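Local coordinates for extracellular solute-binding protein family 1 (Alicyclobacillus acidocaldarius subsp. acidocaldarius, PDB 4OVJ) that probably binds a solute outside the cell membrane and hands it to a transporter, as a bacterial extracellular solute-binding protein of family 1, at residues A[39-44]-A[329-334]; A[186-191]-A[382-387]; A[198-203]-A[372-377]; A[338-343]-A[354-359]. All coordinates share one frame; numbering follows the deposited sequence.

Contact 1 (A[39-44]-A[329-334]); sequences AVTLAA and LVRGIP
Thr41 and Arg331 carry the tight half of this contact. It belongs to the periplasmic-binding-protein fold, where helix 35-51 meets the loop between helix 321-327 and strand 333-334. The Arg331 side chain runs extended from CG to NE and crosses Thr41 at about a right angle. Its guanidinium grips one oxygen end-on with two nitrogens. Arg331 NH2 donates to Thr41 OG1 at 2.8 Å, and Arg331 NH1 to the same OG1 at 3.1 Å. The oxygen lies in the guanidinium plane. Thr41 OG1 sits beside its backbone N (chi1 -54°), where it also hydrogen-bonds to Glu37 O one helical turn back. Arg331 NE bonds to Gln296 OE1 and NH2 also to Gln86 OE1, so the flat group is held from several directions. An alanine in place of Arg331 removes the guanidinium, and would probably leave Thr41 OG1, Gln86 OE1 and Gln296 OE1 without this common donor group. The other half is looser and purely apolar. Val40 and Val330 reach toward each other tip to tip, and Val330 is partly open to solvent. Val40 CG2 bridges the two halves, 4.0 Å from Arg331 NH1. The closest methyl pair is Val40 CG1 and Val330 CG2, at 3.8 Å.

Contact 2 (A[186-191]-A[382-387]); sequences QTFGYW and QDFANM
Phe188 overlaps the ring of Phe384 only slightly. The two phenyl planes are near parallel, 23° apart, but slid past each other, with centroids 5.6 Å apart. This is helix-helix packing in one lobe of the solute-binding protein fold, between helix 185-194 and helix 377-392. Both residues hold CG anti to the backbone N (chi1 178° for Phe188, -172° for Phe384), which swings each ring out from its helix toward the other. The two side chains cross at about a right angle. Phe384 presents the far end of its ring. Phe384 CZ lies 3.6 Å from Phe188 CB, at the base of that side chain, and 3.9 Å from Phe188 CG. Farther along, Phe384 CE1 comes within 4.1 Å of Phe188 CD2. No hydrogen bond joins the helices here, so the contact is hydrophobic. More aromatic rings complete the cluster. Phe209 and Tyr217 meet Phe188 edge-to-face, and Trp185 meets Phe384. Leu214 of helix 211-226 packs on both phenylalanines. Another side of helix 377-392 faces solvent. There a polar pair one turn apart ties the helix to itself. Gln382 NE2 donates to Asn386 OD1 at 3.0 Å, from above the plane of that carbonyl.

Contact 3 (A[198-203]-A[372-377]); sequences HLYNAS and PPPQHD
Tyr200 lies with one face of its ring against Pro374 and its hydroxyl against Asp377. Its CG stands beside the backbone N, anti to the carbonyl carbon (chi1 -55°). This turns the ring out of the loop after helix 185-194 toward the proline run. Pro374 CD sits almost straight over the ring centre, 3.5 Å from the centroid of Tyr200, in a CH-pi contact. Pro374 CG shifts to one side and meets Tyr200 CE1 at 3.6 Å. Pro373 adds a lighter touch, with its CB 3.8 Å from Tyr200 CE2. At the end of the ring, Tyr200 OH donates a short hydrogen bond of 2.6 Å to Asp377 OD1. The oxygen lies at the ring edge, in plane, and uses its anti lone pair. Asp377 gets there with CG anti to its own N (chi1 -177°), and its carboxylate plane stands 67° from the ring. Trp185 NE1 also bonds to Asp377 OD1, so two donors hold that oxygen. A phenylalanine in place of Tyr200 lacks the hydroxyl, and would probably leave the carboxylate of Asp377 less firmly held, with Trp185 NE1 as the remaining one of these two donors. A water donates to both backbones, to Asn201 O at 3.0 Å and to Pro372 O at 3.2 Å. Leu413 of helix 398-414 touches both Tyr200 and Pro374. The arrangement is a proline-aromatic CH-pi contact set on a type I beta turn, Pro374 to Asp377, that leads through the N-cap residue His376 into helix 377-392.

Contact 4 (A[338-343]-A[354-359]); sequences SVRTQL and AEFQLV
Arg340 and Leu343, neighbours on one side of helix 337-345, both rest on the ring of Phe356. The motif is a helical hairpin: helix 337-345 and helix 350-365 follow each other through a short loop and run in roughly opposite directions. Along the first helix, Arg340 is the first residue to touch. Its aliphatic part does the packing. Arg340 CB is 3.8 Å from Phe356 CD2. Arg340 CG lies over one ring face, 4.0 Å above the plane of Phe356 and offset toward the rim. The chain then bends at chi3 (-57°) and carries the charged end away from the ring. The guanidinium plane stands 85° from the phenyl plane, and CB and CG, not the guanidinium, make the side-chain contact with the ring. The polar end has its own partners. NE bonds to Asn360 OD1, farther along the second helix, and NH1 bonds to Pro334 O, just before the first. These bonds fix how the guanidinium is turned. The Arg340 backbone takes part too. Arg340 O lies at the ring edge, in plane, 3.6 Å from Phe356 CD2. Leu343 closes the contact one turn on, again at the edge of the ring. With CG beside the backbone N (chi1 -75°), the Phe356 ring reaches across to the first helix. Ile333, Pro334 and Leu329 also touch this phenylalanine, so the ring is buried between the hairpin and the chain leading into it. Leu343 meets the ring mainly through CB, which lies 3.8 Å from Phe356 CE2; Leu343 CD1 is more distant, at 4.2 Å.

Contacts 2 and 4 are buried and join helix to helix through phenylalanine. Contacts 1 and 3 are partly buried and tie loops into the fold, each combining hydrogen bonds with apolar packing. The contacts form two neighbouring pairs. Contacts 1 and 4 touch: residues 329-334 lead into the hairpin of contact 4, and Glu355 of that hairpin packs on Leu329 and Ile333. Contacts 2 and 3 touch through Leu199, which packs on Phe188 and Gly189. Helix 377-392 serves both, with Asp377 at its start in contact 3 and Phe384 farther along in contact 2. The pairs lie on opposite sides of the chain's centre. The centres of contacts 1 and 2 are about 30 Å apart.

Contact 1 (A[39-44]-A[329-334])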
# COMPACT_ATOMS: atom_id res chain seq x y z
N ALA A 39 -1.77 -21.23 1.46
CA ALA A 39 -0.63 -22.12 1.33
C ALA A 39 0.63 -21.55 2.00
O ALA A 39 1.29 -22.23 2.77
CB ALA A 39 -0.37 -22.44 -0.14
N VAL A 40 0.96 -20.29 1.72
CA VAL A 40 2.20 -19.74 2.26
C VAL A 40 2.10 -19.56 3.77
O VAL A 40 3.09 -19.70 4.49
CB VAL A 40 2.65 -18.42 1.56
CG1 VAL A 40 2.83 -18.66 0.06
CG2 VAL A 40 1.68 -17.26 1.82
N THR A 41 0.90 -19.29 4.26
CA THR A 41 0.68 -19.11 5.69
C THR A 41 0.85 -20.44 6.41
O THR A 41 1.51 -20.51 7.44
CB THR A 41 -0.71 -18.51 5.98
OG1 THR A 41 -0.88 -17.30 5.22
CG2 THR A 41 -0.83 -18.21 7.46
N LEU A 42 0.31 -21.50 5.84
CA LEU A 42 0.53 -22.84 6.39
C LEU A 42 2.00 -23.24 6.36
O LEU A 42 2.49 -23.90 7.27
CB LEU A 42 -0.35 -23.89 5.70
CG LEU A 42 -1.85 -23.67 5.88
CD1 LEU A 42 -2.59 -24.76 5.13
CD2 LEU A 42 -2.26 -23.63 7.34
N ALA A 43 2.73 -22.82 5.32
CA ALA A 43 4.16 -23.10 5.27
C ALA A 43 4.92 -22.35 6.37
O ALA A 43 5.86 -22.87 6.94
CB ALA A 43 4.73 -22.75 3.91
N ALA A 44 4.50 -21.12 6.66
CA ALA A 44 5.12 -20.36 7.74
C ALA A 44 4.85 -21.00 9.11
O ALA A 44 5.72 -21.08 9.94
CB ALA A 44 4.67 -18.91 7.71
N LEU A 329 6.36 -12.80 -1.00
CA LEU A 329 5.88 -11.46 -1.32
C LEU A 329 4.37 -11.46 -1.55
O LEU A 329 3.80 -10.49 -2.03
CB LEU A 329 6.61 -10.91 -2.54
CG LEU A 329 7.95 -10.25 -2.24
CD1 LEU A 329 9.04 -11.28 -2.14
CD2 LEU A 329 8.29 -9.23 -3.33
N VAL A 330 3.71 -12.54 -1.14
CA VAL A 330 2.31 -12.75 -1.43
C VAL A 330 1.43 -11.61 -0.89
O VAL A 330 0.58 -11.08 -1.59
CB VAL A 330 1.87 -14.16 -0.89
CG1 VAL A 330 0.40 -14.39 -1.11
CG2 VAL A 330 2.70 -15.27 -1.54
N ARG A 331 1.67 -11.20 0.36
CA ARG A 331 0.90 -10.11 0.99
C ARG A 331 1.46 -8.71 0.72
O ARG A 331 0.83 -7.70 1.04
CB ARG A 331 0.87 -10.32 2.49
CG ARG A 331 0.03 -11.50 2.93
CD ARG A 331 0.26 -11.71 4.41
NE ARG A 331 -0.71 -12.60 5.04
CZ ARG A 331 -0.67 -13.94 5.03
NH1 ARG A 331 0.30 -14.60 4.40
NH2 ARG A 331 -1.60 -14.62 5.66
N GLY A 332 2.65 -8.65 0.14
CA GLY A 332 3.37 -7.41 -0.06
C GLY A 332 4.84 -7.55 0.32
O GLY A 332 5.35 -8.66 0.49
N ILE A 333 5.51 -6.42 0.44
CA ILE A 333 6.91 -6.38 0.81
C ILE A 333 7.04 -6.67 2.31
O ILE A 333 6.28 -6.13 3.11
CB ILE A 333 7.51 -5.00 0.51
CG1 ILE A 333 7.42 -4.75 -0.99
CG2 ILE A 333 8.95 -4.93 0.97
CD1 ILE A 333 7.91 -5.94 -1.79
N PRO A 334 8.01 -7.52 2.70
CA PRO A 334 8.16 -7.82 4.12
C PRO A 334 8.36 -6.57 4.97
O PRO A 334 9.09 -5.65 4.59
CB PRO A 334 9.41 -8.69 4.17
CG PRO A 334 9.43 -9.36 2.84
CD PRO A 334 8.90 -8.35 1.87

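Contact 2 (A[186-191]-A[382-387])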
# COMPACT_ATOMS: atom_id res chain seq x y z
N GLN A 186 -6.35 7.76 -5.51
CA GLN A 186 -5.25 7.57 -4.57
C GLN A 186 -3.99 8.35 -4.95
O GLN A 186 -3.26 8.81 -4.06
CB GLN A 186 -4.99 6.09 -4.31
CG GLN A 186 -6.17 5.35 -3.64
CD GLN A 186 -6.57 5.94 -2.29
OE1 GLN A 186 -5.76 6.52 -1.58
NE2 GLN A 186 -7.85 5.78 -1.94
N THR A 187 -3.69 8.57 -6.24
CA THR A 187 -2.56 9.47 -6.53
C THR A 187 -2.92 10.91 -6.18
O THR A 187 -2.05 11.69 -5.78
CB THR A 187 -2.00 9.41 -7.95
OG1 THR A 187 -2.96 9.87 -8.90
CG2 THR A 187 -1.53 8.01 -8.30
N PHE A 188 -4.18 11.29 -6.34
CA PHE A 188 -4.61 12.57 -5.83
C PHE A 188 -4.43 12.65 -4.30
O PHE A 188 -4.03 13.69 -3.77
CB PHE A 188 -6.05 12.93 -6.22
CG PHE A 188 -6.47 14.24 -5.64
CD1 PHE A 188 -5.78 15.40 -5.97
CD2 PHE A 188 -7.48 14.31 -4.69
CE1 PHE A 188 -6.09 16.60 -5.37
CE2 PHE A 188 -7.81 15.52 -4.11
CZ PHE A 188 -7.12 16.66 -4.45
N GLY A 189 -4.70 11.56 -3.59
CA GLY A 189 -4.46 11.50 -2.16
C GLY A 189 -3.04 11.89 -1.77
O GLY A 189 -2.83 12.61 -0.81
N TYR A 190 -2.09 11.40 -2.55
CA TYR A 190 -0.67 11.73 -2.39
C TYR A 190 -0.43 13.24 -2.57
O TYR A 190 0.17 13.88 -1.71
CB TYR A 190 0.14 10.90 -3.38
CG TYR A 190 1.62 11.18 -3.41
CD1 TYR A 190 2.47 10.66 -2.45
CD2 TYR A 190 2.16 11.97 -4.41
CE1 TYR A 190 3.83 10.93 -2.49
CE2 TYR A 190 3.51 12.25 -4.46
CZ TYR A 190 4.34 11.72 -3.50
OH TYR A 190 5.68 11.99 -3.55
N TRP A 191 -0.95 13.81 -3.64
CA TRP A 191 -0.91 15.25 -3.89
C TRP A 191 -1.55 16.06 -2.78
O TRP A 191 -0.98 17.05 -2.32
CB TRP A 191 -1.60 15.54 -5.24
CG TRP A 191 -1.60 16.97 -5.69
CD1 TRP A 191 -2.46 17.94 -5.32
CD2 TRP A 191 -0.72 17.56 -6.66
NE1 TRP A 191 -2.17 19.11 -5.98
CE2 TRP A 191 -1.11 18.90 -6.81
CE3 TRP A 191 0.34 17.07 -7.43
CZ2 TRP A 191 -0.47 19.78 -7.70
CZ3 TRP A 191 0.99 17.95 -8.31
CH2 TRP A 191 0.58 19.28 -8.42
N GLN A 382 -14.82 5.93 -7.60
CA GLN A 382 -15.35 5.76 -8.95
C GLN A 382 -15.81 7.09 -9.53
O GLN A 382 -15.52 7.37 -10.70
CB GLN A 382 -16.48 4.71 -8.98
CG GLN A 382 -16.94 4.35 -10.39
CD GLN A 382 -15.81 3.81 -11.27
OE1 GLN A 382 -15.26 2.75 -10.98
NE2 GLN A 382 -15.47 4.53 -12.34
N ASP A 383 -16.50 7.91 -8.73
CA ASP A 383 -16.91 9.25 -9.18
C ASP A 383 -15.70 10.10 -9.56
O ASP A 383 -15.75 10.86 -10.53
CB ASP A 383 -17.74 9.99 -8.12
CG ASP A 383 -19.07 9.31 -7.81
OD1 ASP A 383 -19.59 8.56 -8.68
OD2 ASP A 383 -19.60 9.54 -6.69
N PHE A 384 -14.62 9.99 -8.79
CA PHE A 384 -13.41 10.74 -9.10
C PHE A 384 -12.85 10.32 -10.45
O PHE A 384 -12.55 11.16 -11.31
CB PHE A 384 -12.37 10.56 -8.01
CG PHE A 384 -11.18 11.45 -8.15
CD1 PHE A 384 -11.23 12.76 -7.71
CD2 PHE A 384 -10.01 10.99 -8.73
CE1 PHE A 384 -10.12 13.59 -7.81
CE2 PHE A 384 -8.90 11.81 -8.85
CZ PHE A 384 -8.96 13.11 -8.39
N ALA A 385 -12.73 9.02 -10.64
CA ALA A 385 -12.23 8.48 -11.91
C ALA A 385 -13.09 8.96 -13.09
O ALA A 385 -12.58 9.34 -14.13
CB ALA A 385 -12.20 6.96 -11.85
N ASN A 386 -14.40 8.99 -12.90
CA ASN A 386 -15.30 9.44 -13.96
C ASN A 386 -15.10 10.93 -14.26
O ASN A 386 -15.11 11.35 -15.42
CB ASN A 386 -16.75 9.14 -13.59
CG ASN A 386 -17.06 7.65 -13.57
OD1 ASN A 386 -16.29 6.83 -14.06
ND2 ASN A 386 -18.20 7.29 -13.02
N MSE A 387 -14.88 11.73 -13.21
CA MSE A 387 -14.62 13.15 -13.39
C MSE A 387 -13.30 13.35 -14.09
O MSE A 387 -13.18 14.17 -15.00
CB MSE A 387 -14.64 13.88 -12.06
CG MSE A 387 -14.43 15.37 -12.23
SE MSE A 387 -12.50 15.81 -12.11
CE MSE A 387 -12.29 15.42 -10.23

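Contact 3 (A[198-203]-A[372-377])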
# COMPACT_ATOMS: atom_id res chain seq x y z
N HIS A 198 -6.01 16.17 2.88
CA HIS A 198 -6.27 14.74 2.85
C HIS A 198 -7.48 14.48 1.99
O HIS A 198 -8.29 15.37 1.81
CB HIS A 198 -6.55 14.22 4.27
CG HIS A 198 -5.45 14.52 5.23
ND1 HIS A 198 -5.43 15.66 6.00
CD2 HIS A 198 -4.31 13.85 5.51
CE1 HIS A 198 -4.32 15.68 6.73
NE2 HIS A 198 -3.63 14.59 6.45
N LEU A 199 -7.64 13.26 1.49
CA LEU A 199 -8.87 12.93 0.77
C LEU A 199 -10.09 13.23 1.65
O LEU A 199 -11.06 13.82 1.19
CB LEU A 199 -8.90 11.48 0.32
CG LEU A 199 -7.81 11.11 -0.70
CD1 LEU A 199 -7.90 9.64 -1.08
CD2 LEU A 199 -7.90 11.99 -1.94
N TYR A 200 -10.03 12.81 2.91
CA TYR A 200 -11.13 13.02 3.86
C TYR A 200 -10.66 13.72 5.10
O TYR A 200 -9.49 13.68 5.45
CB TYR A 200 -11.74 11.68 4.28
CG TYR A 200 -12.20 10.83 3.13
CD1 TYR A 200 -13.40 11.08 2.51
CD2 TYR A 200 -11.41 9.79 2.64
CE1 TYR A 200 -13.84 10.31 1.45
CE2 TYR A 200 -11.83 9.02 1.57
CZ TYR A 200 -13.05 9.29 0.99
OH TYR A 200 -13.50 8.54 -0.07
N ASN A 201 -11.58 14.36 5.80
CA ASN A 201 -11.26 14.76 7.16
C ASN A 201 -11.17 13.48 8.03
O ASN A 201 -11.49 12.36 7.58
CB ASN A 201 -12.23 15.83 7.69
CG ASN A 201 -13.65 15.33 7.87
OD1 ASN A 201 -13.95 14.17 7.63
ND2 ASN A 201 -14.53 16.23 8.31
N ALA A 202 -10.69 13.63 9.26
CA ALA A 202 -10.35 12.46 10.09
C ALA A 202 -11.53 11.51 10.35
O ALA A 202 -11.34 10.29 10.42
CB ALA A 202 -9.74 12.92 11.40
N SER A 203 -12.73 12.08 10.47
CA SER A 203 -13.95 11.32 10.75
C SER A 203 -14.65 10.80 9.49
O SER A 203 -15.59 10.00 9.57
CB SER A 203 -14.91 12.20 11.56
OG SER A 203 -14.95 13.53 11.07
N PRO A 372 -8.57 5.31 8.35
CA PRO A 372 -9.36 4.53 7.40
C PRO A 372 -10.49 5.39 6.82
O PRO A 372 -11.01 6.27 7.51
CB PRO A 372 -9.92 3.38 8.26
CG PRO A 372 -9.01 3.31 9.44
CD PRO A 372 -8.60 4.73 9.70
N PRO A 373 -10.83 5.18 5.54
CA PRO A 373 -11.83 6.01 4.90
C PRO A 373 -13.25 5.68 5.31
O PRO A 373 -13.50 4.59 5.84
CB PRO A 373 -11.66 5.69 3.41
CG PRO A 373 -11.14 4.30 3.39
CD PRO A 373 -10.24 4.20 4.60
N PRO A 374 -14.19 6.61 5.06
CA PRO A 374 -15.63 6.35 5.27
C PRO A 374 -16.18 5.31 4.30
O PRO A 374 -15.54 4.97 3.31
CB PRO A 374 -16.27 7.71 5.03
CG PRO A 374 -15.34 8.40 4.09
CD PRO A 374 -13.96 7.91 4.41
N GLN A 375 -17.39 4.83 4.60
CA GLN A 375 -18.03 3.73 3.88
C GLN A 375 -18.24 3.99 2.39
O GLN A 375 -18.21 3.06 1.58
CB GLN A 375 -19.38 3.40 4.53
CG GLN A 375 -20.43 4.49 4.39
CD GLN A 375 -21.76 4.10 5.00
OE1 GLN A 375 -22.01 2.93 5.29
NE2 GLN A 375 -22.63 5.08 5.19
N HIS A 376 -18.44 5.25 2.03
CA HIS A 376 -18.72 5.65 0.64
C HIS A 376 -17.46 5.76 -0.25
O HIS A 376 -17.56 6.19 -1.39
CB HIS A 376 -19.48 6.98 0.61
CG HIS A 376 -20.85 6.91 1.21
ND1 HIS A 376 -21.81 6.01 0.79
CD2 HIS A 376 -21.43 7.65 2.19
CE1 HIS A 376 -22.91 6.19 1.49
NE2 HIS A 376 -22.71 7.18 2.35
N ASP A 377 -16.29 5.39 0.27
CA ASP A 377 -15.03 5.57 -0.47
C ASP A 377 -15.00 4.93 -1.86
O ASP A 377 -14.50 5.54 -2.80
CB ASP A 377 -13.83 5.05 0.34
CG ASP A 377 -12.50 5.28 -0.36
OD1 ASP A 377 -12.07 6.44 -0.49
OD2 ASP A 377 -11.89 4.29 -0.81
O HOH W 1 -11.48 9.40 6.98

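Contact 4 (A[338-343]-A[354-359])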
# COMPACT_ATOMS: atom_id res chain seq x y z
N SER A 338 15.24 -6.68 8.78
CA SER A 338 16.16 -7.83 8.83
C SER A 338 15.75 -8.90 7.82
O SER A 338 16.60 -9.47 7.15
CB SER A 338 16.29 -8.39 10.26
OG SER A 338 15.06 -8.86 10.75
N VAL A 339 14.45 -9.13 7.66
CA VAL A 339 13.95 -10.10 6.69
C VAL A 339 14.25 -9.61 5.28
O VAL A 339 14.73 -10.38 4.45
CB VAL A 339 12.44 -10.36 6.87
CG1 VAL A 339 11.87 -11.15 5.71
CG2 VAL A 339 12.19 -11.08 8.18
N ARG A 340 14.00 -8.34 5.01
CA ARG A 340 14.33 -7.79 3.69
C ARG A 340 15.82 -7.97 3.37
O ARG A 340 16.18 -8.40 2.27
CB ARG A 340 13.94 -6.33 3.57
CG ARG A 340 12.43 -6.11 3.51
CD ARG A 340 12.05 -4.72 3.02
NE ARG A 340 12.63 -3.67 3.83
CZ ARG A 340 12.14 -3.25 5.00
NH1 ARG A 340 11.02 -3.76 5.51
NH2 ARG A 340 12.78 -2.31 5.66
N THR A 341 16.68 -7.67 4.35
CA THR A 341 18.14 -7.80 4.15
C THR A 341 18.52 -9.24 3.81
O THR A 341 19.28 -9.49 2.85
CB THR A 341 18.92 -7.29 5.39
OG1 THR A 341 18.66 -5.89 5.57
CG2 THR A 341 20.43 -7.48 5.21
N GLN A 342 17.99 -10.18 4.56
CA GLN A 342 18.31 -11.59 4.36
C GLN A 342 17.72 -12.15 3.06
O GLN A 342 18.35 -12.97 2.40
CB GLN A 342 17.90 -12.40 5.59
CG GLN A 342 18.71 -11.98 6.82
CD GLN A 342 18.33 -12.73 8.09
OE1 GLN A 342 17.78 -12.14 9.02
NE2 GLN A 342 18.64 -14.02 8.13
N LEU A 343 16.54 -11.68 2.67
CA LEU A 343 15.94 -12.13 1.42
C LEU A 343 16.63 -11.48 0.20
O LEU A 343 16.69 -12.10 -0.89
CB LEU A 343 14.44 -11.87 1.39
CG LEU A 343 13.54 -12.74 2.27
CD1 LEU A 343 12.11 -12.23 2.13
CD2 LEU A 343 13.58 -14.22 1.91
N ALA A 354 15.01 -4.85 -6.32
CA ALA A 354 14.78 -3.44 -6.61
C ALA A 354 13.65 -2.88 -5.76
O ALA A 354 13.76 -1.79 -5.24
CB ALA A 354 14.47 -3.25 -8.09
N GLU A 355 12.57 -3.65 -5.64
CA GLU A 355 11.43 -3.27 -4.79
C GLU A 355 11.88 -3.07 -3.36
O GLU A 355 11.47 -2.11 -2.72
CB GLU A 355 10.41 -4.38 -4.71
CG GLU A 355 9.34 -4.45 -5.75
CD GLU A 355 8.25 -5.41 -5.31
OE1 GLU A 355 7.28 -4.97 -4.67
OE2 GLU A 355 8.40 -6.61 -5.56
N PHE A 356 12.66 -4.01 -2.84
CA PHE A 356 13.11 -3.93 -1.45
C PHE A 356 13.97 -2.68 -1.24
O PHE A 356 13.83 -1.98 -0.24
CB PHE A 356 13.93 -5.16 -1.04
CG PHE A 356 13.11 -6.40 -0.80
CD1 PHE A 356 11.84 -6.56 -1.32
CD2 PHE A 356 13.65 -7.45 -0.06
CE1 PHE A 356 11.13 -7.73 -1.11
CE2 PHE A 356 12.93 -8.62 0.15
CZ PHE A 356 11.67 -8.75 -0.36
N GLN A 357 14.85 -2.40 -2.19
CA GLN A 357 15.70 -1.21 -2.10
C GLN A 357 14.86 0.07 -2.11
O GLN A 357 15.13 1.01 -1.38
CB GLN A 357 16.71 -1.17 -3.23
CG GLN A 357 17.81 -2.21 -3.09
CD GLN A 357 18.69 -2.31 -4.33
OE1 GLN A 357 18.30 -1.91 -5.43
NE2 GLN A 357 19.88 -2.87 -4.15
N LEU A 358 13.86 0.10 -2.98
CA LEU A 358 12.99 1.28 -3.05
C LEU A 358 12.24 1.45 -1.72
O LEU A 358 12.16 2.56 -1.19
CB LEU A 358 12.00 1.12 -4.21
CG LEU A 358 11.07 2.27 -4.61
CD1 LEU A 358 9.90 2.44 -3.67
CD2 LEU A 358 11.84 3.58 -4.78
N VAL A 359 11.71 0.36 -1.18
CA VAL A 359 10.96 0.46 0.08
C VAL A 359 11.89 0.96 1.19
O VAL A 359 11.50 1.80 1.99
CB VAL A 359 10.25 -0.86 0.44
CG1 VAL A 359 9.61 -0.79 1.83
CG2 VAL A 359 9.14 -1.15 -0.56